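Local coordinates for periplasmic binding protein/LacI transcriptional regulator (Brachyspira murdochii, PDB 4KQC) that probably binds a carbohydrate as the periplasmic solute-binding component of an ABC transporter, at residues N233-D238 / N262-G267. Numbering follows the deposited sequence.
Sequences NTIVGD and NGIIQG. With NO3 (nitrate ion), chain F.
I235 reaches across to G263 and I264 at one end of the second α/β domain of a periplasmic-binding-protein fold, joining the loop before strand 246-250 to the link between helix 254-261 and strand 267-270. Its CG1 is flanked by both the backbone N and C (chi1 62°), and with chi2 extended at 154° the methyl CD1 is carried out to two backbone carbonyls. I235 CD1 stands 3.6 Å from G263 O and 3.7 Å from I264 O, a van der Waals contact of the methyl with both carbonyl oxygens. The other branch meets its like: I235 CG2 and I264 CG2 are 4.1 Å apart, and the two side chains run at a slant to each other. I264 has CG2 anti to its backbone N, which brings that methyl to I235, while its side chain also packs on F220 and L221 of helix 214-223. Only 116 Å² is buried in total, and no hydrogen bond spans the segments.

G263, with positive phi, follows helix 254-261 and closes it in a Schellman motif. I235 opens a type II turn to D238, overlapped by an ST turn in which V236 N donates to T234 OG1 over 3.1 Å. Beyond the apolar contact, N262 ND2 donates to O3 of a nitrate, probably from the crystallisation liquor, at 3.1 Å and 166°.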
loop_
_atom_site.group_PDB
_atom_site.type_symbol
_atom_site.label_atom_id
_atom_site.label_comp_id
_atom_site.label_asym_id
_atom_site.label_seq_id
_atom_site.Cartn_x
_atom_site.Cartn_y
_atom_site.Cartn_z
ATOM N N ASN A 233 20.821 -18.184 4.738
ATOM C CA ASN A 233 19.554 -17.476 4.616
ATOM C C ASN A 233 19.347 -16.882 3.239
ATOM O O ASN A 233 18.806 -15.795 3.087
ATOM C CB ASN A 233 19.456 -16.358 5.638
ATOM C CG ASN A 233 19.825 -16.820 7.010
ATOM O OD1 ASN A 233 20.594 -16.155 7.724
ATOM N ND2 ASN A 233 19.371 -18.020 7.348
ATOM N N THR A 234 19.753 -17.621 2.224
ATOM C CA THR A 234 19.647 -17.159 0.836
ATOM C C THR A 234 18.356 -17.571 0.108
ATOM O O THR A 234 17.772 -18.643 0.360
ATOM C CB THR A 234 20.863 -17.662 0.021
ATOM O OG1 THR A 234 20.859 -17.032 -1.274
ATOM C CG2 THR A 234 20.840 -19.208 -0.147
ATOM N N ILE A 235 17.936 -16.735 -0.815
ATOM C CA ILE A 235 16.834 -17.123 -1.737
ATOM C C ILE A 235 17.290 -18.090 -2.818
ATOM O O ILE A 235 16.452 -18.723 -3.478
ATOM C CB ILE A 235 16.107 -15.901 -2.386
ATOM C CG1 ILE A 235 17.053 -15.082 -3.242
ATOM C CG2 ILE A 235 15.500 -15.016 -1.323
ATOM C CD1 ILE A 235 16.416 -14.295 -4.373
ATOM N N VAL A 236 18.601 -18.257 -2.962
ATOM C CA VAL A 236 19.157 -19.014 -4.076
ATOM C C VAL A 236 19.011 -20.498 -3.794
ATOM O O VAL A 236 19.431 -20.986 -2.764
ATOM C CB VAL A 236 20.643 -18.630 -4.348
ATOM C CG1 VAL A 236 21.249 -19.473 -5.462
ATOM C CG2 VAL A 236 20.766 -17.170 -4.702
ATOM N N GLY A 237 18.354 -21.203 -4.697
ATOM C CA GLY A 237 18.140 -22.621 -4.560
ATOM C C GLY A 237 17.050 -23.011 -3.581
ATOM O O GLY A 237 16.875 -24.200 -3.325
ATOM N N ASP A 238 16.300 -22.037 -3.049
ATOM C CA ASP A 238 15.324 -22.342 -1.994
ATOM C C ASP A 238 13.897 -22.375 -2.447
ATOM O O ASP A 238 13.007 -22.551 -1.628
ATOM C CB ASP A 238 15.436 -21.428 -0.773
ATOM C CG ASP A 238 14.883 -22.083 0.508
ATOM O OD1 ASP A 238 15.015 -23.327 0.680
ATOM O OD2 ASP A 238 14.376 -21.374 1.397
ATOM N N ASN A 262 20.154 -5.482 -3.767
ATOM C CA ASN A 262 20.927 -6.676 -3.498
ATOM C C ASN A 262 20.376 -7.937 -4.150
ATOM O O ASN A 262 20.925 -9.019 -3.898
ATOM C CB ASN A 262 20.919 -6.915 -1.979
ATOM C CG ASN A 262 21.727 -5.910 -1.208
ATOM O OD1 ASN A 262 22.657 -5.312 -1.744
ATOM N ND2 ASN A 262 21.369 -5.707 0.080
ATOM N N GLY A 263 19.251 -7.849 -4.889
ATOM C CA GLY A 263 18.720 -8.975 -5.611
ATOM C C GLY A 263 17.869 -9.989 -4.858
ATOM O O GLY A 263 17.536 -11.049 -5.389
ATOM N N ILE A 264 17.537 -9.680 -3.585
ATOM C CA ILE A 264 16.676 -10.509 -2.772
ATOM C C ILE A 264 15.186 -10.360 -3.189
ATOM O O ILE A 264 14.468 -11.320 -3.239
ATOM C CB ILE A 264 16.870 -10.181 -1.263
ATOM C CG1 ILE A 264 18.348 -10.383 -0.859
ATOM C CG2 ILE A 264 15.942 -11.047 -0.416
ATOM C CD1 ILE A 264 18.729 -9.659 0.392
ATOM N N ILE A 265 14.801 -9.138 -3.538
ATOM C CA ILE A 265 13.445 -8.844 -3.981
ATOM C C ILE A 265 13.583 -8.395 -5.425
ATOM O O ILE A 265 14.421 -7.527 -5.723
ATOM C CB ILE A 265 12.782 -7.749 -3.070
ATOM C CG1 ILE A 265 12.608 -8.286 -1.666
ATOM C CG2 ILE A 265 11.487 -7.255 -3.676
ATOM C CD1 ILE A 265 12.061 -7.269 -0.672
ATOM N N GLN A 266 12.806 -8.994 -6.331
ATOM C CA GLN A 266 12.963 -8.736 -7.761
ATOM C C GLN A 266 12.442 -7.367 -8.142
ATOM O O GLN A 266 12.955 -6.747 -9.066
ATOM C CB GLN A 266 12.309 -9.828 -8.618
ATOM C CG GLN A 266 12.923 -11.208 -8.442
ATOM C CD GLN A 266 14.458 -11.144 -8.364
ATOM O OE1 GLN A 266 15.088 -11.361 -7.296
ATOM N NE2 GLN A 266 15.067 -10.758 -9.486
ATOM N N GLY A 267 11.438 -6.868 -7.434
ATOM C CA GLY A 267 10.838 -5.589 -7.800
ATOM C C GLY A 267 9.631 -5.397 -6.910
ATOM O O GLY A 267 9.177 -6.377 -6.259
HETATM N N NO3 F . 22.647 -2.392 1.897
HETATM O O1 NO3 F . 22.899 -2.022 0.750
HETATM O O2 NO3 F . 22.457 -1.458 2.933
HETATM O O3 NO3 F . 22.555 -3.755 2.185
#